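Local coordinates for protein TetR/AcrR family transcriptional regulator (Bradyrhizobium diazoefficiens, PDB 6G8G) that acts as a flavonoid-responsive transcriptional regulator of the TetR family, probably a repressor that releases its DNA operator when a flavonoid such as genistein binds, at residues A[97-111]-A[171-183]. Residues are numbered along the deposited sequence; the frame is centred on the assembly and turned at random.
Sequences LRDFARQYLHTFIHR and FLSLVRGELPLLI. With GEN (genistein), chain G.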
ATOM      1  N   LEU A  97      13.761  11.442 -14.381  1.00 54.23           N
ATOM      2  CA  LEU A  97      13.186  10.790 -13.238  1.00 53.91           C
ATOM      3  C   LEU A  97      11.963  11.544 -12.771  1.00 51.77           C
ATOM      4  O   LEU A  97      10.963  10.944 -12.367  1.00 52.38           O
ATOM      5  CB  LEU A  97      14.212  10.697 -12.108  1.00 57.10           C
ATOM      6  CG  LEU A  97      15.365   9.743 -12.405  1.00 59.44           C
ATOM      7  CD1 LEU A  97      16.482   9.898 -11.399  1.00 60.37           C
ATOM      8  CD2 LEU A  97      14.909   8.296 -12.434  1.00 59.36           C
ATOM      9  N   ARG A  98      12.060  12.856 -12.792  1.00 51.31           N
ATOM     10  CA  ARG A  98      11.015  13.677 -12.267  1.00 55.29           C
ATOM     11  C   ARG A  98       9.803  13.406 -13.106  1.00 59.02           C
ATOM     12  O   ARG A  98       8.697  13.246 -12.593  1.00 60.40           O
ATOM     13  CB  ARG A  98      11.445  15.147 -12.266  1.00 60.61           C
ATOM     14  CG  ARG A  98      10.386  16.090 -11.759  1.00 69.34           C
ATOM     15  CD  ARG A  98      10.797  17.561 -11.633  1.00 73.20           C
ATOM     16  NE  ARG A  98      11.949  17.742 -10.763  1.00 73.14           N
ATOM     17  CZ  ARG A  98      13.169  18.071 -11.161  1.00 78.74           C
ATOM     18  NH1 ARG A  98      13.437  18.284 -12.458  1.00 82.82           N
ATOM     19  NH2 ARG A  98      14.119  18.195 -10.246  1.00 73.84           N
ATOM     20  N   ASP A  99       9.999  13.270 -14.409  1.00 65.47           N
ATOM     21  CA  ASP A  99       8.861  13.052 -15.309  1.00 66.40           C
ATOM     22  C   ASP A  99       8.244  11.642 -15.099  1.00 58.17           C
ATOM     23  O   ASP A  99       7.032  11.465 -15.067  1.00 49.27           O
ATOM     24  CB  ASP A  99       9.299  13.288 -16.755  1.00 78.94           C
ATOM     25  CG  ASP A  99       8.160  13.091 -17.762  1.00105.79           C
ATOM     26  OD1 ASP A  99       7.013  13.520 -17.473  1.00133.04           O
ATOM     27  OD2 ASP A  99       8.399  12.483 -18.834  1.00113.97           O
ATOM     28  N   PHE A 100       9.096  10.655 -14.911  1.00 54.30           N
ATOM     29  CA  PHE A 100       8.622   9.311 -14.693  1.00 52.15           C
ATOM     30  C   PHE A 100       7.833   9.255 -13.391  1.00 52.13           C
ATOM     31  O   PHE A 100       6.740   8.698 -13.325  1.00 47.80           O
ATOM     32  CB  PHE A 100       9.817   8.358 -14.650  1.00 52.18           C
ATOM     33  CG  PHE A 100       9.432   6.908 -14.622  1.00 53.90           C
ATOM     34  CD1 PHE A 100       9.248   6.207 -15.802  1.00 57.09           C
ATOM     35  CD2 PHE A 100       9.240   6.249 -13.429  1.00 53.50           C
ATOM     36  CE1 PHE A 100       8.886   4.875 -15.796  1.00 56.24           C
ATOM     37  CE2 PHE A 100       8.889   4.909 -13.418  1.00 56.51           C
ATOM     38  CZ  PHE A 100       8.701   4.220 -14.601  1.00 54.13           C
ATOM     39  N   ALA A 101       8.399   9.853 -12.352  1.00 51.67           N
ATOM     40  CA  ALA A 101       7.714   9.924 -11.086  1.00 54.79           C
ATOM     41  C   ALA A 101       6.355  10.567 -11.244  1.00 53.72           C
ATOM     42  O   ALA A 101       5.371  10.058 -10.743  1.00 54.04           O
ATOM     43  CB  ALA A 101       8.542  10.704 -10.091  1.00 59.03           C
ATOM     44  N   ARG A 102       6.294  11.688 -11.939  1.00 53.66           N
ATOM     45  CA  ARG A 102       5.022  12.386 -12.069  1.00 54.30           C
ATOM     46  C   ARG A 102       3.978  11.485 -12.687  1.00 53.95           C
ATOM     47  O   ARG A 102       2.869  11.448 -12.229  1.00 49.98           O
ATOM     48  CB  ARG A 102       5.186  13.669 -12.876  1.00 56.73           C
ATOM     49  CG  ARG A 102       4.006  14.627 -12.758  1.00 58.70           C
ATOM     50  CD  ARG A 102       4.215  15.934 -13.539  1.00 63.19           C
ATOM     51  NE  ARG A 102       5.347  16.768 -13.067  1.00 62.08           N
ATOM     52  CZ  ARG A 102       6.567  16.814 -13.613  1.00 62.46           C
ATOM     53  NH1 ARG A 102       6.892  16.079 -14.675  1.00 64.22           N
ATOM     54  NH2 ARG A 102       7.487  17.604 -13.090  1.00 62.64           N
ATOM     55  N   GLN A 103       4.330  10.723 -13.712  1.00 65.13           N
ATOM     56  CA  GLN A 103       3.315   9.891 -14.381  1.00 65.56           C
ATOM     57  C   GLN A 103       2.931   8.744 -13.481  1.00 61.61           C
ATOM     58  O   GLN A 103       1.780   8.359 -13.432  1.00 68.61           O
ATOM     59  CB  GLN A 103       3.788   9.388 -15.748  1.00 73.05           C
ATOM     60  CG  GLN A 103       4.061  10.475 -16.814  1.00 82.35           C
ATOM     61  CD  GLN A 103       3.085  11.639 -16.792  1.00 88.50           C
ATOM     62  OE1 GLN A 103       3.497  12.809 -16.650  1.00102.30           O
ATOM     63  NE2 GLN A 103       1.794  11.341 -16.904  1.00 88.47           N
ATOM     64  N   TYR A 104       3.895   8.234 -12.724  1.00 58.39           N
ATOM     65  CA  TYR A 104       3.659   7.139 -11.766  1.00 52.31           C
ATOM     66  C   TYR A 104       2.648   7.514 -10.699  1.00 51.41           C
ATOM     67  O   TYR A 104       1.718   6.772 -10.426  1.00 57.63           O
ATOM     68  CB  TYR A 104       4.971   6.801 -11.093  1.00 51.94           C
ATOM     69  CG  TYR A 104       4.921   5.709 -10.101  1.00 48.54           C
ATOM     70  CD1 TYR A 104       4.468   4.455 -10.454  1.00 52.97           C
ATOM     71  CD2 TYR A 104       5.353   5.907  -8.828  1.00 49.21           C
ATOM     72  CE1 TYR A 104       4.441   3.420  -9.542  1.00 52.02           C
ATOM     73  CE2 TYR A 104       5.325   4.887  -7.887  1.00 54.23           C
ATOM     74  CZ  TYR A 104       4.886   3.639  -8.251  1.00 55.53           C
ATOM     75  OH  TYR A 104       4.814   2.644  -7.308  1.00 51.95           O
ATOM     76  N   LEU A 105       2.789   8.693 -10.126  1.00 49.62           N
ATOM     77  CA  LEU A 105       1.845   9.115  -9.127  1.00 52.06           C
ATOM     78  C   LEU A 105       0.483   9.403  -9.700  1.00 54.70           C
ATOM     79  O   LEU A 105      -0.498   9.270  -8.983  1.00 57.23           O
ATOM     80  CB  LEU A 105       2.342  10.349  -8.381  1.00 53.56           C
ATOM     81  CG  LEU A 105       3.602  10.098  -7.574  1.00 52.79           C
ATOM     82  CD1 LEU A 105       3.956  11.347  -6.805  1.00 52.95           C
ATOM     83  CD2 LEU A 105       3.471   8.935  -6.607  1.00 54.12           C
ATOM     84  N   HIS A 106       0.401   9.834 -10.952  1.00 56.54           N
ATOM     85  CA  HIS A 106      -0.896  10.084 -11.556  1.00 65.39           C
ATOM     86  C   HIS A 106      -1.813   8.868 -11.365  1.00 61.35           C
ATOM     87  O   HIS A 106      -3.003   8.980 -11.018  1.00 53.32           O
ATOM     88  CB  HIS A 106      -0.660  10.344 -13.066  1.00 76.54           C
ATOM     89  CG  HIS A 106      -1.904  10.510 -13.882  1.00 89.61           C
ATOM     90  ND1 HIS A 106      -2.658  11.666 -13.897  1.00 96.75           N
ATOM     91  CD2 HIS A 106      -2.511   9.648 -14.737  1.00 94.97           C
ATOM     92  CE1 HIS A 106      -3.690  11.497 -14.714  1.00101.75           C
ATOM     93  NE2 HIS A 106      -3.623  10.282 -15.233  1.00 98.72           N
ATOM     94  N   THR A 107      -1.248   7.697 -11.593  1.00 60.16           N
ATOM     95  CA  THR A 107      -2.007   6.474 -11.425  1.00 59.22           C
ATOM     96  C   THR A 107      -2.644   6.356 -10.076  1.00 55.15           C
ATOM     97  O   THR A 107      -3.752   5.888  -9.933  1.00 61.59           O
ATOM     98  CB  THR A 107      -1.045   5.276 -11.502  1.00 60.99           C
ATOM     99  OG1 THR A 107      -0.656   5.106 -12.858  1.00 59.15           O
ATOM    100  CG2 THR A 107      -1.672   3.985 -10.959  1.00 67.45           C
ATOM    101  N   PHE A 108      -1.889   6.659  -9.060  1.00 56.26           N
ATOM    102  CA  PHE A 108      -2.419   6.516  -7.710  1.00 58.66           C
ATOM    103  C   PHE A 108      -3.467   7.534  -7.404  1.00 53.60           C
ATOM    104  O   PHE A 108      -4.497   7.214  -6.838  1.00 56.20           O
ATOM    105  CB  PHE A 108      -1.314   6.682  -6.689  1.00 59.21           C
ATOM    106  CG  PHE A 108      -0.492   5.492  -6.548  1.00 56.42           C
ATOM    107  CD1 PHE A 108      -0.948   4.454  -5.812  1.00 60.29           C
ATOM    108  CD2 PHE A 108       0.738   5.399  -7.158  1.00 61.21           C
ATOM    109  CE1 PHE A 108      -0.173   3.312  -5.649  1.00 66.05           C
ATOM    110  CE2 PHE A 108       1.520   4.260  -7.030  1.00 64.78           C
ATOM    111  CZ  PHE A 108       1.064   3.208  -6.258  1.00 60.67           C
ATOM    112  N   ILE A 109      -3.183   8.764  -7.777  1.00 54.28           N
ATOM    113  CA  ILE A 109      -4.057   9.886  -7.457  1.00 59.00           C
ATOM    114  C   ILE A 109      -5.425   9.717  -8.120  1.00 61.43           C
ATOM    115  O   ILE A 109      -6.428   9.950  -7.495  1.00 65.10           O
ATOM    116  CB  ILE A 109      -3.417  11.188  -7.909  1.00 60.03           C
ATOM    117  CG1 ILE A 109      -2.221  11.472  -7.008  1.00 60.10           C
ATOM    118  CG2 ILE A 109      -4.411  12.327  -7.891  1.00 60.42           C
ATOM    119  CD1 ILE A 109      -1.173  12.324  -7.676  1.00 61.92           C
ATOM    120  N   HIS A 110      -5.457   9.229  -9.354  1.00 61.74           N
ATOM    121  CA  HIS A 110      -6.722   9.023 -10.055  1.00 61.33           C
ATOM    122  C   HIS A 110      -7.219   7.609  -9.897  1.00 55.33           C
ATOM    123  O   HIS A 110      -8.028   7.130 -10.669  1.00 59.18           O
ATOM    124  CB  HIS A 110      -6.570   9.443 -11.540  1.00 68.15           C
ATOM    125  CG  HIS A 110      -6.379  10.906 -11.691  1.00 72.38           C
ATOM    126  ND1 HIS A 110      -5.133  11.486 -11.640  1.00 81.60           N
ATOM    127  CD2 HIS A 110      -7.270  11.920 -11.747  1.00 78.20           C
ATOM    128  CE1 HIS A 110      -5.254  12.799 -11.692  1.00 86.38           C
ATOM    129  NE2 HIS A 110      -6.542  13.088 -11.753  1.00 90.51           N
ATOM    130  N   ARG A 111      -6.663   6.902  -8.947  1.00 56.83           N
ATOM    131  CA  ARG A 111      -7.167   5.605  -8.547  1.00 64.78           C
ATOM    132  C   ARG A 111      -7.436   4.701  -9.721  1.00 67.98           C
ATOM    133  O   ARG A 111      -8.491   4.087  -9.810  1.00 70.92           O
ATOM    134  CB  ARG A 111      -8.418   5.779  -7.712  1.00 66.76           C
ATOM    135  CG  ARG A 111      -8.257   6.722  -6.547  1.00 69.18           C
ATOM    136  CD  ARG A 111      -9.459   6.570  -5.677  1.00 76.22           C
ATOM    137  NE  ARG A 111      -9.459   7.604  -4.659  1.00 86.40           N
ATOM    138  CZ  ARG A 111     -10.089   7.496  -3.496  1.00 91.45           C
ATOM    139  NH1 ARG A 111     -10.014   8.500  -2.620  1.00 94.36           N
ATOM    140  NH2 ARG A 111     -10.782   6.389  -3.199  1.00 82.75           N
ATOM    141  N   PHE A 171      13.519   3.890  -5.500  1.00 53.55           N
ATOM    142  CA  PHE A 171      13.047   5.176  -6.026  1.00 55.96           C
ATOM    143  C   PHE A 171      11.536   5.304  -5.921  1.00 50.36           C
ATOM    144  O   PHE A 171      11.018   6.307  -5.470  1.00 50.72           O
ATOM    145  CB  PHE A 171      13.475   5.355  -7.481  1.00 55.39           C
ATOM    146  CG  PHE A 171      12.971   6.605  -8.095  1.00 55.81           C
ATOM    147  CD1 PHE A 171      13.624   7.797  -7.876  1.00 58.45           C
ATOM    148  CD2 PHE A 171      11.866   6.597  -8.899  1.00 54.92           C
ATOM    149  CE1 PHE A 171      13.167   8.962  -8.449  1.00 57.44           C
ATOM    150  CE2 PHE A 171      11.405   7.764  -9.489  1.00 53.96           C
ATOM    151  CZ  PHE A 171      12.051   8.945  -9.262  1.00 54.28           C
ATOM    152  N   LEU A 172      10.841   4.255  -6.316  1.00 51.50           N
ATOM    153  CA  LEU A 172       9.402   4.269  -6.318  1.00 52.13           C
ATOM    154  C   LEU A 172       8.834   4.237  -4.906  1.00 52.31           C
ATOM    155  O   LEU A 172       7.920   4.993  -4.596  1.00 56.85           O
ATOM    156  CB  LEU A 172       8.866   3.123  -7.153  1.00 55.92           C
ATOM    157  CG  LEU A 172       9.255   3.184  -8.641  1.00 53.74           C
ATOM    158  CD1 LEU A 172       9.027   1.848  -9.327  1.00 54.75           C
ATOM    159  CD2 LEU A 172       8.471   4.270  -9.358  1.00 55.92           C
ATOM    160  N   SER A 173       9.402   3.439  -4.023  1.00 50.52           N
ATOM    161  CA  SER A 173       8.997   3.513  -2.618  1.00 50.26           C
ATOM    162  C   SER A 173       9.181   4.918  -2.028  1.00 46.00           C
ATOM    163  O   SER A 173       8.328   5.371  -1.302  1.00 41.10           O
ATOM    164  CB  SER A 173       9.762   2.518  -1.790  1.00 51.73           C
ATOM    165  OG  SER A 173       9.522   1.232  -2.324  1.00 55.14           O
ATOM    166  N   LEU A 174      10.253   5.616  -2.380  1.00 44.01           N
ATOM    167  CA  LEU A 174      10.457   6.948  -1.851  1.00 47.08           C
ATOM    168  C   LEU A 174       9.409   7.936  -2.322  1.00 49.88           C
ATOM    169  O   LEU A 174       8.860   8.686  -1.545  1.00 57.78           O
ATOM    170  CB  LEU A 174      11.815   7.479  -2.232  1.00 46.81           C
ATOM    171  CG  LEU A 174      12.914   6.751  -1.485  1.00 49.81           C
ATOM    172  CD1 LEU A 174      14.255   7.032  -2.122  1.00 48.98           C
ATOM    173  CD2 LEU A 174      12.915   7.168  -0.018  1.00 53.88           C
ATOM    174  N   VAL A 175       9.133   7.914  -3.603  1.00 55.21           N
ATOM    175  CA  VAL A 175       8.285   8.889  -4.250  1.00 53.96           C
ATOM    176  C   VAL A 175       6.846   8.629  -3.870  1.00 52.46           C
ATOM    177  O   VAL A 175       6.046   9.540  -3.686  1.00 47.64           O
ATOM    178  CB  VAL A 175       8.515   8.769  -5.760  1.00 56.26           C
ATOM    179  CG1 VAL A 175       7.233   8.909  -6.543  1.00 63.31           C
ATOM    180  CG2 VAL A 175       9.513   9.808  -6.196  1.00 58.75           C
ATOM    181  N   ARG A 176       6.519   7.354  -3.794  1.00 51.42           N
ATOM    182  CA  ARG A 176       5.172   6.911  -3.453  1.00 52.81           C
ATOM    183  C   ARG A 176       4.923   7.189  -1.990  1.00 52.54           C
ATOM    184  O   ARG A 176       3.871   7.625  -1.608  1.00 59.52           O
ATOM    185  CB  ARG A 176       5.116   5.399  -3.721  1.00 53.35           C
ATOM    186  CG  ARG A 176       3.803   4.728  -3.487  1.00 50.80           C
ATOM    187  CD  ARG A 176       3.849   3.323  -4.027  1.00 49.56           C
ATOM    188  NE  ARG A 176       4.668   2.454  -3.204  1.00 51.16           N
ATOM    189  CZ  ARG A 176       5.697   1.736  -3.629  1.00 47.95           C
ATOM    190  NH1 ARG A 176       6.079   1.770  -4.888  1.00 55.27           N
ATOM    191  NH2 ARG A 176       6.349   0.968  -2.786  1.00 47.95           N
ATOM    192  N   GLY A 177       5.926   6.896  -1.180  1.00 53.85           N
ATOM    193  CA  GLY A 177       5.865   7.017   0.254  1.00 53.66           C
ATOM    194  C   GLY A 177       4.591   6.495   0.848  1.00 54.23           C
ATOM    195  O   GLY A 177       4.286   5.315   0.797  1.00 57.43           O
ATOM    196  N   GLU A 178       3.833   7.443   1.340  1.00 57.46           N
ATOM    197  CA  GLU A 178       2.717   7.226   2.200  1.00 58.77           C
ATOM    198  C   GLU A 178       1.407   7.477   1.447  1.00 59.66           C
ATOM    199  O   GLU A 178       0.332   7.339   2.018  1.00 56.09           O
ATOM    200  CB  GLU A 178       2.816   8.308   3.245  1.00 64.81           C
ATOM    201  CG  GLU A 178       2.703   7.887   4.667  1.00 72.52           C
ATOM    202  CD  GLU A 178       2.522   9.120   5.556  1.00 75.73           C
ATOM    203  OE1 GLU A 178       2.613  10.291   5.060  1.00 58.85           O
ATOM    204  OE2 GLU A 178       2.273   8.886   6.760  1.00 87.33           O
ATOM    205  N   LEU A 179       1.484   7.946   0.196  1.00 59.89           N
ATOM    206  CA  LEU A 179       0.323   8.505  -0.443  1.00 58.90           C
ATOM    207  C   LEU A 179      -0.710   7.467  -0.713  1.00 51.48           C
ATOM    208  O   LEU A 179      -1.881   7.750  -0.591  1.00 53.28           O
ATOM    209  CB  LEU A 179       0.663   9.262  -1.727  1.00 60.41           C
ATOM    210  CG  LEU A 179       1.708  10.356  -1.509  1.00 71.32           C
ATOM    211  CD1 LEU A 179       2.400  10.669  -2.821  1.00 73.31           C
ATOM    212  CD2 LEU A 179       1.058  11.628  -0.949  1.00 75.28           C
ATOM    213  N   PRO A 180      -0.296   6.268  -1.063  1.00 51.86           N
ATOM    214  CA  PRO A 180      -1.320   5.290  -1.370  1.00 52.97           C
ATOM    215  C   PRO A 180      -2.269   5.106  -0.188  1.00 53.18           C
ATOM    216  O   PRO A 180      -3.471   5.006  -0.366  1.00 55.01           O
ATOM    217  CB  PRO A 180      -0.530   4.014  -1.599  1.00 51.31           C
ATOM    218  CG  PRO A 180       0.844   4.438  -1.939  1.00 52.91           C
ATOM    219  CD  PRO A 180       1.066   5.782  -1.339  1.00 53.12           C
ATOM    220  N   LEU A 181      -1.698   5.073   1.009  1.00 52.17           N
ATOM    221  CA  LEU A 181      -2.453   4.965   2.245  1.00 49.73           C
ATOM    222  C   LEU A 181      -3.349   6.162   2.471  1.00 49.98           C
ATOM    223  O   LEU A 181      -4.540   6.009   2.712  1.00 51.34           O
ATOM    224  CB  LEU A 181      -1.514   4.852   3.458  1.00 49.43           C
ATOM    225  CG  LEU A 181      -2.258   4.828   4.804  1.00 52.02           C
ATOM    226  CD1 LEU A 181      -2.991   3.504   4.972  1.00 50.96           C
ATOM    227  CD2 LEU A 181      -1.285   5.055   5.927  1.00 52.70           C
ATOM    228  N   LEU A 182      -2.786   7.357   2.370  1.00 50.28           N
ATOM    229  CA  LEU A 182      -3.587   8.561   2.505  1.00 52.56           C
ATOM    230  C   LEU A 182      -4.783   8.603   1.523  1.00 56.19           C
ATOM    231  O   LEU A 182      -5.897   8.949   1.889  1.00 60.38           O
ATOM    232  CB  LEU A 182      -2.702   9.760   2.295  1.00 51.10           C
ATOM    233  CG  LEU A 182      -1.672   9.905   3.414  1.00 50.24           C
ATOM    234  CD1 LEU A 182      -0.639  10.985   3.127  1.00 51.44           C
ATOM    235  CD2 LEU A 182      -2.375  10.247   4.709  1.00 52.40           C
ATOM    236  N   ILE A 183      -4.553   8.184   0.286  1.00 55.06           N
ATOM    237  CA  ILE A 183      -5.574   8.222  -0.727  1.00 54.64           C
ATOM    238  C   ILE A 183      -6.703   7.286  -0.377  1.00 53.70           C
ATOM    239  O   ILE A 183      -7.869   7.638  -0.425  1.00 58.02           O
ATOM    240  CB  ILE A 183      -4.969   7.842  -2.092  1.00 57.24           C
ATOM    241  CG1 ILE A 183      -4.138   9.008  -2.608  1.00 56.36           C
ATOM    242  CG2 ILE A 183      -6.040   7.505  -3.109  1.00 57.50           C
ATOM    243  CD1 ILE A 183      -3.248   8.641  -3.773  1.00 57.52           C
TER
HETATM  244  C1  GEN G1001      -1.385   0.423   5.360  1.00 99.85           C
HETATM  245  C2  GEN G1001      -0.459   1.093   6.232  1.00 97.89           C
HETATM  246  O2  GEN G1001      -0.577   1.032   7.603  1.00102.31           O
HETATM  247  C3  GEN G1001       0.626   1.844   5.775  1.00 84.45           C
HETATM  248  C4  GEN G1001       0.836   1.973   4.427  1.00 81.75           C
HETATM  249  O4  GEN G1001       1.904   2.724   4.053  1.00 79.17           O
HETATM  250  C5  GEN G1001      -0.122   1.301   3.476  1.00 87.99           C
HETATM  251  C6  GEN G1001       0.042   1.404   2.024  1.00 97.27           C
HETATM  252  O6  GEN G1001       1.033   2.072   1.617  1.00 94.73           O
HETATM  253  C7  GEN G1001      -1.004   0.750   1.134  1.00106.69           C
HETATM  254  C8  GEN G1001      -2.056  -0.033   1.703  1.00 92.56           C
HETATM  255  O9  GEN G1001      -2.191  -0.137   3.044  1.00 83.91           O
HETATM  256  C10 GEN G1001      -1.286   0.483   3.951  1.00 95.22           C
HETATM  257  C11 GEN G1001      -0.715   0.679  -0.337  1.00118.24           C
HETATM  258  C12 GEN G1001      -1.611   0.340  -1.371  1.00113.88           C
HETATM  259  C13 GEN G1001      -1.064   0.159  -2.672  1.00108.71           C
HETATM  260  C14 GEN G1001       0.341   0.211  -2.928  1.00 98.20           C
HETATM  261  O14 GEN G1001       0.856   0.028  -4.185  1.00 94.43           O
HETATM  262  C15 GEN G1001       1.240   0.451  -1.894  1.00 91.31           C
HETATM  263  C16 GEN G1001       0.706   0.640  -0.633  1.00100.94           C
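Ala101 lies opposite Val175, Leu105 opposite Arg176, Phe108 opposite Pro180 and Ile109 opposite Ile183, with helix 97-109 crossing the 171-176 segment at -61° and the 179-183 segment at -25°. The change of direction falls at Gly177, whose positive phi opens a type II' turn from Arg176 to Leu179. Tyr104 lies between two neighbours: Leu172 CD2 sits over one ring face, 3.6 Å from the centroid of the Tyr104 ring, a CH-pi contact, while Phe108 CE2 meets the opposite face near the rim. With CG anti to the backbone N (chi1 -180°), Tyr104 carries its hydroxyl to the guanidinium of Arg176, whose chain bends at chi3. Arg176 NH1 donates to Tyr104 OH at 2.9 Å, with the oxygen near the guanidinium plane; this bond should help fix the ring's position. Arg176 CD packs 3.6 Å from Phe108 CZ.

Both segments belong to the all-helical C-terminal domain of a TetR-family regulator, which holds the effector pocket, and the contact forms part of that pocket's wall. Phe108 CE1 lies 3.7 Å from genistein O14, which approaches the edge of the ring, and Pro180 CB comes within 3.6 Å of genistein C11; Leu181 CD1 reaches genistein C1. Arg176 NH2 also makes a weak hydrogen bond to Gly177 O of the second subunit, so the arginine links this packing to the dimer interface.

Toward the start of helix 97-109 the packing is apolar. Leu105 CD2 meets Val175 CG1 at 3.8 Å, and Ala101 CB rests against Phe171 CZ at 4.0 Å.

At the C-terminal end of helix 97-109, Ile183 CD1 packs on the backbone of Phe108, and Ile183 CG2 lies over one face of the Arg111 guanidinium, just where a Schellman motif ends the helix.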